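Local coordinates for hypothetical conserved protein (Geobacillus kaustophilus, PDB 2QYH), which is of unknown function but may be a magnesium-dependent phosphatase of the haloacid dehalogenase-like hydrolase family, at residues 6-11 and 37-42; 63-68 and 142-147; 98-103 and 111-116; 149-154 and 171-176; 182-187 and 208-213. All coordinates share one frame; numbering follows the deposited sequence.

Contact 1 (6-11 and 37-42); sequences VFFDID and VYVAIA
Strands 6-8 and 38-42 run parallel, V6 paired with V39, F7 with A40 and F8 with I41, their short axes 4.4 Å apart at closest and inclined by 32°. Four N-H...O bonds zip the pair in the alternating parallel pattern: V6 N to Y38 O (2.8 Å), A40 N to V6 O, F8 N to A40 O and A42 N to F8 O. On one face of the sheet the F7 ring leans on two methyls, CE1 meeting A40 CB at 3.8 Å and CD1 meeting A42 CB at 4.0 Å. On the other, V39 CG1 sits at the edge of the F8 ring, 3.7 Å from CE2; chi1 of F8, -63°, swings the ring back beside its own N, toward V39. I10 CG1 touches I41 CG2 (3.9 Å) just past the strand. D9 OD1 finds its salt-bridge partner in K184. Linked through helix 23-34, the strands form a beta-alpha-beta unit of the Rossmann-like HAD core, and D9 and D11, at the strand end, fit the DxDx(T/V) motif that probably marks the active site.

Contact 2 (63-68 and 142-147); sequences VSFNGQ and DIYQAL
A classic beta bulge, in which Y144 and Q145 both face M104, carries the contact with F65 and Q68 and brings the start of strand 145-148, the central strand of the probable cap domain's sheet, against a loop of the core domain. The F65 ring is the centrepiece. Y144 CB stands over one of its faces, shifted toward the rim, in a CH-pi contact 3.9 Å from the ring centroid and 26° off the normal; its closest ring atom is F65 CD2, at 3.5 Å. The Y144 ring itself slides past that of F65. Their planes are only 29° apart, but with centroids separated by 5.8 Å the rings barely overlap, and it is the CB methylene, not the ring, that lies over the face. Further round, Q145 CB lies 3.5 Å from F65 CD1 in an oblique approach; with CG anti to the backbone N (chi1 -173°) and an extended chain beyond, Q145 continues past the phenyl toward N66. The bulge thus lets consecutive side chains grip a single ring. Q68 meets Y144 through both backbone and side chain: Q68 O is 3.3 Å from Y144 CD2, and Q68 CB 3.7 Å from Y144 O. A turn holds the loop in shape, with Q68 N bonded to F65 O at 3.0 Å. F65 also packs on A46, P47 and M104, and Y144 meets the ring of Y69. The contact lies just past the end of strand 62-64 of the mixed sheet, facing strand 145-148, which is flanked in the antiparallel sheet by strands 101-104 and 174-179.

Contact 3 (98-103 and 111-116); sequences GHPLVF and ASIGDH
L101 and S112 bind each other through two hydrogen bonds that finish a beta hairpin. S112 N gives to L101 O at 2.9 Å, as expected beside V102 and A111, a non-hydrogen-bonded antiparallel pair whose CA atoms are 4.2 Å apart. The return bond uses a side chain: L101 N gives to S112 OG at 2.8 Å and almost perfectly straight (177°). S112 has left the extended conformation, taking its own carbonyl away from L101, and the side-chain oxygen replaces it. With chi1 59° OG lies between the backbone N and the carbonyl carbon, aimed at the L101 amide. P100 contributes apolar packing. Its CG stands over the centre of the H116 imidazole, 3.6 Å from the centroid and 7° off the normal, a CH-pi contact, while P100 CB abuts I113 CD1 at 3.4 Å. V102 CG2 meets A111 CB at 3.9 Å. Around this, other polar groups find partners outside the pair: H99 ND1 bonds to Y158 OH, H99 NE2 to E154, and H116 N, at the N-cap of helix 117-124, to H130 NE2. The chemistry implies a handover at the sheet edge, with a serine hydroxyl prolonging the pairing by one bond after the backbone has turned off, while the proline ring covers one face of the H116 imidazole.

Contact 4 (149-154 and 171-176); sequences FCRAEE and HDVSTD
R151 and V173, F149 and S174 pair up where the loop after strand 145-148 passes the start of strand 174-179. Contacts of flat groups come first. V173 CG1 stands over one face of the R151 guanidinium, toward its rim and 3.8 Å from NH1. The two side chains lie alongside, pointing the same way, because R151 stays extended from CG to NE after its CG turns beside the backbone N (chi1 -64°). In the second pair, S174 OG sits over a face of the F149 ring, 3.3 Å from CE2. Weaker polar contacts follow, both made by CA-H groups to carbonyls: F149 CA lies 3.2 Å from V173 O, and R151 CA 3.5 Å from D172 O. One water bridges the two runs, accepting from A152 N and donating to D172 O, each at 3.0 Å. Bonds inside each run fix its shape. R151 N gives to E154 OE1 on the anti lone pair, and E154 N returns to R151 O, closing a turn; V173 N gives to H171 ND1 at 3.0 Å and 177°, pinning the imidazole to the bend. Beyond the pair, C150 O and H171 O both accept from R169 NH1, E154 OE2 bonds to H99, and F149 also packs on P100 and S122. This is the end of an antiparallel sheet, where strand 145-148 gives way to a loop beside the tight turn of the hairpin formed by strands 165-171 and 174-179.

Contact 5 (182-187 and 208-213); sequences GSKAEG and GLNDIE
K184 reaches D211 because its CG lies between the backbone N and the carbonyl carbon (chi1 66°) and every later torsion is extended, so the straight chain carries NZ across the gap; E213, with CG anti to its N (chi1 179°), stretches the other way toward S183 and A185. Two helix starts meet here, those of helices 184-195 and 212-217, and the pairing of a lysine with an aspartate following a strand fits motifs III and IV of the HAD superfamily, although no role of these residues is established. K184 NZ and D211 OD1 form a salt bridge at 2.6 Å, the nitrogen nearly on the extension of the C-O bond. K184 CE also lies 3.4 Å from N210 O. The lysine that also holds D9 thus ties two acidic side chains that approach each other closely, consistent with a divalent-cation site, and A42 O accepts weakly from it. The other oxygen, D211 OD2, is held by backbone: G208 N gives to its anti lone pair at 2.9 Å, and D207 N gives as well, which steadies the carboxylate. At the far end S183 caps helix 184-195 as its N-cap residue, OG accepting from E186 N at 3.2 Å. The same hydroxyl donates outward to E213, while the methyl of A185 lies against the chain, A185 CB 3.4 Å from E213 CG. S183 OG meets E213 OE1 at 2.8 Å on its syn side, 24° out of the carboxylate plane.

The five contacts divide between two sheets. Contacts 1 and 2 share the mixed sheet, where strands 38-42 and 62-64 are neighbours, and contact 5 lies beside them, its centre about 12 Å from that of contact 1. Contacts 2, 3 and 4 share the antiparallel sheet, so contact 2, about 17 or 18 Å centre to centre from contacts 1, 3 and 4, bridges both. Contacts 1 and 3 are about 32 Å apart between centres, on opposite sides of the chain's centre. Along the chain contact 3 falls between the two segments of contact 2; contacts 4 and 5 follow. This suits a cap inserted into a HAD core, the probable active site lying at contacts 1 and 5.

Contact 1 (6-11 and 37-42)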
# COMPACT_ATOMS: atom_id res chain seq x y z
N VAL D 6 16.11 -5.13 14.45
CA VAL D 6 16.68 -4.32 13.38
C VAL D 6 15.59 -3.38 12.87
O VAL D 6 14.48 -3.82 12.56
CB VAL D 6 17.18 -5.21 12.20
CG1 VAL D 6 17.85 -4.33 11.14
CG2 VAL D 6 18.15 -6.27 12.70
N PHE D 7 15.92 -2.10 12.79
CA PHE D 7 15.00 -1.08 12.31
C PHE D 7 15.39 -0.66 10.89
O PHE D 7 16.57 -0.58 10.57
CB PHE D 7 15.05 0.13 13.24
CG PHE D 7 14.36 -0.10 14.54
CD1 PHE D 7 13.00 0.16 14.68
CD2 PHE D 7 15.07 -0.58 15.64
CE1 PHE D 7 12.35 -0.07 15.90
CE2 PHE D 7 14.43 -0.80 16.86
CZ PHE D 7 13.07 -0.55 16.99
N PHE D 8 14.39 -0.39 10.05
CA PHE D 8 14.63 -0.00 8.66
C PHE D 8 13.84 1.23 8.27
O PHE D 8 12.66 1.33 8.59
CB PHE D 8 14.21 -1.12 7.70
CG PHE D 8 14.97 -2.39 7.87
CD1 PHE D 8 16.19 -2.58 7.23
CD2 PHE D 8 14.45 -3.43 8.63
CE1 PHE D 8 16.89 -3.79 7.35
CE2 PHE D 8 15.13 -4.64 8.76
CZ PHE D 8 16.35 -4.82 8.12
N ASP D 9 14.49 2.17 7.59
CA ASP D 9 13.78 3.34 7.10
C ASP D 9 13.24 2.79 5.78
O ASP D 9 13.72 1.75 5.32
CB ASP D 9 14.74 4.50 6.87
CG ASP D 9 14.03 5.74 6.34
OD1 ASP D 9 12.99 6.11 6.92
OD2 ASP D 9 14.53 6.33 5.36
N ILE D 10 12.26 3.45 5.17
CA ILE D 10 11.68 2.93 3.94
C ILE D 10 12.41 3.28 2.63
O ILE D 10 13.12 2.43 2.06
CB ILE D 10 10.19 3.34 3.84
CG1 ILE D 10 9.45 2.82 5.07
CG2 ILE D 10 9.55 2.74 2.60
CD1 ILE D 10 8.06 3.40 5.25
N ASP D 11 12.25 4.51 2.14
CA ASP D 11 12.89 4.92 0.89
C ASP D 11 14.41 4.98 0.94
O ASP D 11 14.99 5.62 1.81
CB ASP D 11 12.37 6.27 0.43
CG ASP D 11 10.92 6.23 0.02
OD1 ASP D 11 10.44 5.15 -0.39
OD2 ASP D 11 10.27 7.29 0.08
N VAL D 37 15.07 -12.72 15.37
CA VAL D 37 15.46 -11.32 15.41
C VAL D 37 14.24 -10.48 15.02
O VAL D 37 13.57 -10.76 14.03
CB VAL D 37 16.64 -11.02 14.44
CG1 VAL D 37 16.98 -9.53 14.46
CG2 VAL D 37 17.85 -11.82 14.84
N TYR D 38 13.93 -9.46 15.81
CA TYR D 38 12.80 -8.61 15.52
C TYR D 38 13.09 -7.67 14.36
O TYR D 38 14.19 -7.12 14.25
CB TYR D 38 12.41 -7.79 16.76
CG TYR D 38 11.78 -8.61 17.86
CD1 TYR D 38 10.86 -9.62 17.57
CD2 TYR D 38 12.09 -8.36 19.21
CE1 TYR D 38 10.27 -10.37 18.59
CE2 TYR D 38 11.50 -9.10 20.23
CZ TYR D 38 10.59 -10.11 19.91
OH TYR D 38 10.00 -10.85 20.91
N VAL D 39 12.11 -7.50 13.48
CA VAL D 39 12.24 -6.63 12.33
C VAL D 39 11.17 -5.56 12.41
O VAL D 39 9.98 -5.86 12.53
CB VAL D 39 12.06 -7.41 11.02
CG1 VAL D 39 12.13 -6.46 9.84
CG2 VAL D 39 13.13 -8.48 10.92
N ALA D 40 11.59 -4.31 12.34
CA ALA D 40 10.64 -3.22 12.42
C ALA D 40 11.04 -2.05 11.53
O ALA D 40 12.22 -1.87 11.21
CB ALA D 40 10.51 -2.75 13.87
N ILE D 41 10.04 -1.28 11.13
CA ILE D 41 10.25 -0.11 10.30
C ILE D 41 10.22 1.12 11.20
O ILE D 41 9.45 1.16 12.15
CB ILE D 41 9.14 0.01 9.24
CG1 ILE D 41 9.34 -1.06 8.16
CG2 ILE D 41 9.12 1.43 8.66
CD1 ILE D 41 8.23 -1.10 7.10
N ALA D 42 11.07 2.10 10.93
CA ALA D 42 11.07 3.33 11.71
C ALA D 42 10.93 4.44 10.68
O ALA D 42 11.79 4.60 9.82
CB ALA D 42 12.37 3.49 12.48

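Contact 2 (63-68 and 142-147)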
# COMPACT_ATOMS: atom_id res chain seq x y z
N VAL D 63 7.79 1.98 14.24
CA VAL D 63 7.80 3.27 14.90
C VAL D 63 7.35 4.20 13.78
O VAL D 63 8.08 4.41 12.81
CB VAL D 63 9.22 3.70 15.32
CG1 VAL D 63 9.20 5.16 15.79
CG2 VAL D 63 9.75 2.81 16.43
N SER D 64 6.13 4.72 13.89
CA SER D 64 5.60 5.63 12.88
C SER D 64 5.39 7.02 13.47
O SER D 64 5.58 7.22 14.67
CB SER D 64 4.29 5.10 12.32
OG SER D 64 3.27 5.10 13.31
N PHE D 65 5.02 7.97 12.62
CA PHE D 65 4.78 9.35 13.05
C PHE D 65 5.95 9.91 13.86
O PHE D 65 5.75 10.51 14.92
CB PHE D 65 3.50 9.45 13.90
CG PHE D 65 2.22 9.38 13.11
CD1 PHE D 65 1.98 10.26 12.05
CD2 PHE D 65 1.22 8.48 13.46
CE1 PHE D 65 0.75 10.25 11.37
CE2 PHE D 65 -0.01 8.46 12.79
CZ PHE D 65 -0.24 9.36 11.74
N ASN D 66 7.17 9.71 13.37
CA ASN D 66 8.37 10.19 14.07
C ASN D 66 8.36 9.89 15.56
O ASN D 66 8.73 10.74 16.37
CB ASN D 66 8.54 11.70 13.89
CG ASN D 66 8.70 12.11 12.44
OD1 ASN D 66 7.72 12.37 11.76
ND2 ASN D 66 9.94 12.16 11.97
N GLY D 67 7.92 8.69 15.92
CA GLY D 67 7.91 8.27 17.31
C GLY D 67 6.62 8.39 18.10
O GLY D 67 6.54 7.86 19.20
N GLN D 68 5.60 9.05 17.55
CA GLN D 68 4.35 9.22 18.29
C GLN D 68 3.35 8.07 18.28
O GLN D 68 2.35 8.12 18.99
CB GLN D 68 3.66 10.50 17.82
CG GLN D 68 4.19 11.73 18.53
CD GLN D 68 5.70 11.80 18.49
OE1 GLN D 68 6.29 12.15 17.47
NE2 GLN D 68 6.34 11.46 19.60
N ASP D 142 -7.80 11.16 18.32
CA ASP D 142 -6.42 11.39 18.72
C ASP D 142 -5.62 11.67 17.44
O ASP D 142 -5.71 10.92 16.47
CB ASP D 142 -5.82 10.16 19.41
CG ASP D 142 -6.15 10.09 20.88
OD1 ASP D 142 -6.49 11.14 21.47
OD2 ASP D 142 -6.06 8.98 21.45
N ILE D 143 -4.87 12.76 17.45
CA ILE D 143 -4.06 13.12 16.30
C ILE D 143 -2.62 12.92 16.73
O ILE D 143 -2.23 13.35 17.81
CB ILE D 143 -4.30 14.59 15.92
CG1 ILE D 143 -5.77 14.79 15.58
CG2 ILE D 143 -3.41 14.99 14.76
CD1 ILE D 143 -6.30 13.83 14.54
N TYR D 144 -1.82 12.27 15.89
CA TYR D 144 -0.43 12.02 16.24
C TYR D 144 0.54 12.93 15.53
O TYR D 144 1.70 13.06 15.92
CB TYR D 144 -0.07 10.56 15.96
CG TYR D 144 -0.88 9.59 16.77
CD1 TYR D 144 -1.95 8.89 16.20
CD2 TYR D 144 -0.62 9.39 18.12
CE1 TYR D 144 -2.74 8.03 16.96
CE2 TYR D 144 -1.40 8.54 18.89
CZ TYR D 144 -2.45 7.86 18.31
OH TYR D 144 -3.22 7.02 19.08
N GLN D 145 0.05 13.59 14.49
CA GLN D 145 0.88 14.49 13.71
C GLN D 145 -0.05 15.28 12.82
O GLN D 145 -1.15 14.83 12.49
CB GLN D 145 1.87 13.66 12.89
CG GLN D 145 2.92 14.45 12.16
CD GLN D 145 4.01 13.55 11.59
OE1 GLN D 145 4.69 12.83 12.33
NE2 GLN D 145 4.18 13.58 10.26
N ALA D 146 0.38 16.48 12.43
CA ALA D 146 -0.44 17.31 11.57
C ALA D 146 0.42 17.96 10.52
O ALA D 146 1.65 17.88 10.56
CB ALA D 146 -1.17 18.37 12.40
N LEU D 147 -0.25 18.60 9.56
CA LEU D 147 0.43 19.28 8.47
C LEU D 147 -0.06 20.71 8.40
O LEU D 147 -1.27 20.96 8.40
CB LEU D 147 0.15 18.57 7.15
CG LEU D 147 0.77 17.18 6.96
CD1 LEU D 147 0.12 16.51 5.77
CD2 LEU D 147 2.28 17.31 6.75

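Contact 3 (98-103 and 111-116)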
# COMPACT_ATOMS: atom_id res chain seq x y z
N GLY D 98 -5.23 32.12 6.64
CA GLY D 98 -5.57 31.37 5.44
C GLY D 98 -4.68 30.16 5.22
O GLY D 98 -4.59 29.63 4.11
N HIS D 99 -4.01 29.73 6.27
CA HIS D 99 -3.17 28.54 6.20
C HIS D 99 -3.95 27.35 6.73
O HIS D 99 -4.40 27.34 7.88
CB HIS D 99 -1.91 28.74 7.02
CG HIS D 99 -1.08 29.90 6.55
ND1 HIS D 99 -0.63 30.89 7.40
CD2 HIS D 99 -0.63 30.23 5.32
CE1 HIS D 99 0.07 31.77 6.71
NE2 HIS D 99 0.08 31.40 5.45
N PRO D 100 -4.15 26.32 5.89
CA PRO D 100 -4.90 25.15 6.36
C PRO D 100 -3.97 24.13 6.98
O PRO D 100 -2.74 24.24 6.89
CB PRO D 100 -5.54 24.63 5.08
CG PRO D 100 -4.42 24.84 4.08
CD PRO D 100 -3.87 26.23 4.44
N LEU D 101 -4.57 23.14 7.63
CA LEU D 101 -3.82 22.05 8.24
C LEU D 101 -4.47 20.74 7.84
O LEU D 101 -5.59 20.72 7.34
CB LEU D 101 -3.85 22.13 9.77
CG LEU D 101 -3.13 23.25 10.51
CD1 LEU D 101 -3.76 24.59 10.17
CD2 LEU D 101 -3.24 22.97 11.99
N VAL D 102 -3.74 19.66 8.06
CA VAL D 102 -4.26 18.33 7.79
C VAL D 102 -3.98 17.57 9.07
O VAL D 102 -2.85 17.59 9.57
CB VAL D 102 -3.57 17.67 6.58
CG1 VAL D 102 -3.82 16.17 6.58
CG2 VAL D 102 -4.12 18.27 5.28
N PHE D 103 -5.02 16.94 9.61
CA PHE D 103 -4.91 16.16 10.83
C PHE D 103 -4.73 14.69 10.49
O PHE D 103 -5.49 14.13 9.70
CB PHE D 103 -6.17 16.34 11.67
CG PHE D 103 -6.58 17.77 11.80
CD1 PHE D 103 -5.80 18.67 12.52
CD2 PHE D 103 -7.74 18.23 11.18
CE1 PHE D 103 -6.15 20.02 12.60
CE2 PHE D 103 -8.10 19.58 11.25
CZ PHE D 103 -7.30 20.47 11.97
N ALA D 111 -8.36 17.19 6.18
CA ALA D 111 -7.96 18.57 5.91
C ALA D 111 -8.95 19.56 6.53
O ALA D 111 -10.16 19.31 6.56
CB ALA D 111 -7.87 18.80 4.41
N SER D 112 -8.43 20.68 7.02
CA SER D 112 -9.26 21.71 7.64
C SER D 112 -10.00 22.57 6.61
O SER D 112 -11.06 23.12 6.91
CB SER D 112 -8.39 22.61 8.54
OG SER D 112 -7.35 23.25 7.81
N ILE D 113 -9.45 22.67 5.41
CA ILE D 113 -10.05 23.44 4.32
C ILE D 113 -10.16 22.58 3.06
O ILE D 113 -9.23 21.84 2.73
CB ILE D 113 -9.19 24.69 3.98
CG1 ILE D 113 -9.01 25.56 5.23
CG2 ILE D 113 -9.84 25.49 2.87
CD1 ILE D 113 -8.13 26.77 5.02
N GLY D 114 -11.28 22.69 2.35
CA GLY D 114 -11.48 21.92 1.13
C GLY D 114 -10.96 22.56 -0.15
O GLY D 114 -10.88 23.78 -0.26
N ASP D 115 -10.60 21.72 -1.12
CA ASP D 115 -10.10 22.14 -2.42
C ASP D 115 -9.03 23.24 -2.31
O ASP D 115 -9.03 24.19 -3.08
CB ASP D 115 -11.22 22.61 -3.35
CG ASP D 115 -10.73 22.92 -4.76
OD1 ASP D 115 -9.85 22.19 -5.26
OD2 ASP D 115 -11.24 23.87 -5.38
N HIS D 116 -8.12 23.10 -1.35
CA HIS D 116 -7.06 24.09 -1.21
C HIS D 116 -5.87 23.71 -2.08
O HIS D 116 -5.39 22.58 -2.00
CB HIS D 116 -6.64 24.18 0.26
CG HIS D 116 -5.62 25.23 0.51
ND1 HIS D 116 -4.30 25.08 0.16
CD2 HIS D 116 -5.74 26.47 1.05
CE1 HIS D 116 -3.64 26.19 0.47
NE2 HIS D 116 -4.49 27.04 1.01

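Contact 4 (149-154 and 171-176)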
# COMPACT_ATOMS: atom_id res chain seq x y z
N PHE D 149 0.02 24.13 6.15
CA PHE D 149 0.32 24.56 4.80
C PHE D 149 0.56 26.05 4.70
O PHE D 149 -0.37 26.86 4.73
CB PHE D 149 -0.79 24.11 3.86
CG PHE D 149 -0.96 22.62 3.81
CD1 PHE D 149 -1.69 21.97 4.79
CD2 PHE D 149 -0.34 21.87 2.82
CE1 PHE D 149 -1.80 20.58 4.79
CE2 PHE D 149 -0.44 20.49 2.80
CZ PHE D 149 -1.17 19.84 3.79
N CYS D 150 1.84 26.40 4.60
CA CYS D 150 2.29 27.77 4.49
C CYS D 150 3.73 27.70 4.01
O CYS D 150 4.37 26.64 4.11
CB CYS D 150 2.23 28.49 5.84
SG CYS D 150 3.60 28.08 6.95
N ARG D 151 4.25 28.81 3.50
CA ARG D 151 5.62 28.87 3.01
C ARG D 151 6.59 29.18 4.14
O ARG D 151 6.19 29.64 5.21
CB ARG D 151 5.73 29.92 1.90
CG ARG D 151 4.91 29.57 0.66
CD ARG D 151 4.84 30.72 -0.33
NE ARG D 151 4.05 30.37 -1.51
CZ ARG D 151 4.44 29.53 -2.46
NH1 ARG D 151 5.63 28.94 -2.37
NH2 ARG D 151 3.64 29.27 -3.49
N ALA D 152 7.87 28.92 3.90
CA ALA D 152 8.90 29.16 4.91
C ALA D 152 8.94 30.60 5.41
O ALA D 152 9.35 30.87 6.54
CB ALA D 152 10.27 28.75 4.35
N GLU D 153 8.52 31.54 4.56
CA GLU D 153 8.50 32.95 4.91
C GLU D 153 7.41 33.27 5.94
O GLU D 153 7.47 34.29 6.61
CB GLU D 153 8.26 33.81 3.67
CG GLU D 153 9.27 33.60 2.55
CD GLU D 153 9.17 32.23 1.91
OE1 GLU D 153 8.09 31.90 1.37
OE2 GLU D 153 10.17 31.48 1.94
N GLU D 154 6.42 32.38 6.05
CA GLU D 154 5.31 32.61 6.97
C GLU D 154 5.32 31.81 8.28
O GLU D 154 4.51 32.07 9.17
CB GLU D 154 4.00 32.31 6.23
CG GLU D 154 3.91 32.92 4.85
CD GLU D 154 2.74 32.37 4.04
OE1 GLU D 154 2.79 31.18 3.64
OE2 GLU D 154 1.78 33.13 3.80
N HIS D 171 8.33 20.47 2.23
CA HIS D 171 7.84 20.93 0.94
C HIS D 171 7.77 22.46 0.94
O HIS D 171 7.82 23.08 2.00
CB HIS D 171 6.46 20.31 0.65
CG HIS D 171 5.93 20.58 -0.73
ND1 HIS D 171 5.20 21.71 -1.04
CD2 HIS D 171 6.03 19.87 -1.87
CE1 HIS D 171 4.87 21.67 -2.32
NE2 HIS D 171 5.36 20.57 -2.85
N ASP D 172 7.68 23.06 -0.25
CA ASP D 172 7.60 24.51 -0.36
C ASP D 172 6.39 25.09 0.34
O ASP D 172 6.45 26.18 0.89
CB ASP D 172 7.55 24.95 -1.82
CG ASP D 172 8.91 24.99 -2.46
OD1 ASP D 172 9.00 25.23 -3.68
OD2 ASP D 172 9.90 24.77 -1.73
N VAL D 173 5.29 24.35 0.32
CA VAL D 173 4.07 24.86 0.94
C VAL D 173 3.49 24.02 2.06
O VAL D 173 2.31 24.16 2.39
CB VAL D 173 2.98 25.10 -0.13
CG1 VAL D 173 3.45 26.12 -1.15
CG2 VAL D 173 2.64 23.79 -0.81
N SER D 174 4.30 23.14 2.65
CA SER D 174 3.81 22.30 3.73
C SER D 174 4.92 21.88 4.68
O SER D 174 6.02 21.51 4.25
CB SER D 174 3.13 21.05 3.16
OG SER D 174 2.52 20.28 4.18
N THR D 175 4.64 21.92 5.97
CA THR D 175 5.61 21.53 6.98
C THR D 175 4.95 20.61 8.00
O THR D 175 3.76 20.75 8.29
CB THR D 175 6.18 22.76 7.70
OG1 THR D 175 7.17 22.35 8.64
CG2 THR D 175 5.06 23.51 8.43
N ASP D 176 5.71 19.66 8.55
CA ASP D 176 5.17 18.72 9.53
C ASP D 176 5.05 19.34 10.91
O ASP D 176 5.86 20.18 11.29
CB ASP D 176 6.06 17.48 9.68
CG ASP D 176 6.03 16.60 8.47
OD1 ASP D 176 4.92 16.29 7.98
OD2 ASP D 176 7.12 16.20 8.01
O HOH W 1 9.04 27.52 1.50

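Contact 5 (182-187 and 208-213)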
# COMPACT_ATOMS: atom_id res chain seq x y z
N GLY D 182 9.61 14.93 20.16
CA GLY D 182 9.36 13.70 19.44
C GLY D 182 10.27 13.48 18.24
O GLY D 182 10.57 14.41 17.49
N SER D 183 10.70 12.23 18.06
CA SER D 183 11.54 11.85 16.93
C SER D 183 11.50 10.32 16.83
O SER D 183 11.19 9.65 17.81
CB SER D 183 12.99 12.32 17.13
OG SER D 183 13.70 11.44 17.97
N LYS D 184 11.80 9.78 15.66
CA LYS D 184 11.74 8.33 15.53
C LYS D 184 12.81 7.61 16.32
O LYS D 184 12.61 6.46 16.73
CB LYS D 184 11.75 7.90 14.06
CG LYS D 184 13.01 8.16 13.27
CD LYS D 184 12.83 7.63 11.85
CE LYS D 184 14.08 7.82 11.01
NZ LYS D 184 13.93 7.28 9.63
N ALA D 185 13.94 8.27 16.57
CA ALA D 185 14.99 7.61 17.35
C ALA D 185 14.44 7.47 18.76
O ALA D 185 14.71 6.49 19.45
CB ALA D 185 16.26 8.44 17.36
N GLU D 186 13.66 8.47 19.17
CA GLU D 186 13.04 8.49 20.49
C GLU D 186 12.02 7.36 20.57
O GLU D 186 11.90 6.69 21.60
CB GLU D 186 12.35 9.84 20.72
CG GLU D 186 11.80 10.05 22.11
CD GLU D 186 12.85 9.90 23.20
OE1 GLU D 186 14.06 10.11 22.92
OE2 GLU D 186 12.46 9.58 24.35
N GLY D 187 11.30 7.15 19.48
CA GLY D 187 10.31 6.09 19.43
C GLY D 187 11.02 4.75 19.53
O GLY D 187 10.51 3.82 20.15
N GLY D 208 19.01 8.50 4.54
CA GLY D 208 18.93 9.94 4.51
C GLY D 208 19.29 10.64 5.80
O GLY D 208 19.47 10.02 6.85
N LEU D 209 19.38 11.97 5.71
CA LEU D 209 19.72 12.81 6.85
C LEU D 209 18.74 12.63 8.01
O LEU D 209 19.11 12.79 9.17
CB LEU D 209 19.72 14.27 6.40
CG LEU D 209 20.61 14.60 5.19
CD1 LEU D 209 20.33 16.02 4.74
CD2 LEU D 209 22.08 14.40 5.54
N ASN D 210 17.50 12.28 7.70
CA ASN D 210 16.51 12.07 8.76
C ASN D 210 16.79 10.77 9.50
O ASN D 210 16.16 10.46 10.52
CB ASN D 210 15.09 12.09 8.18
CG ASN D 210 14.80 10.94 7.25
OD1 ASN D 210 15.70 10.20 6.85
ND2 ASN D 210 13.54 10.78 6.89
N ASP D 211 17.77 10.01 9.01
CA ASP D 211 18.16 8.76 9.63
C ASP D 211 19.38 8.91 10.53
O ASP D 211 19.77 7.96 11.21
CB ASP D 211 18.46 7.71 8.56
CG ASP D 211 17.23 7.31 7.76
OD1 ASP D 211 16.20 7.01 8.40
OD2 ASP D 211 17.30 7.29 6.51
N ILE D 212 19.98 10.10 10.54
CA ILE D 212 21.18 10.32 11.33
C ILE D 212 21.03 10.09 12.82
O ILE D 212 21.84 9.38 13.43
CB ILE D 212 21.75 11.74 11.10
CG1 ILE D 212 22.40 11.81 9.71
CG2 ILE D 212 22.77 12.08 12.18
CD1 ILE D 212 22.88 13.19 9.33
N GLU D 213 20.00 10.67 13.43
CA GLU D 213 19.81 10.49 14.86
C GLU D 213 19.62 9.02 15.19
O GLU D 213 20.23 8.49 16.11
CB GLU D 213 18.60 11.29 15.35
CG GLU D 213 18.34 11.13 16.83
CD GLU D 213 16.98 11.66 17.24
OE1 GLU D 213 16.01 11.45 16.47
OE2 GLU D 213 16.88 12.26 18.33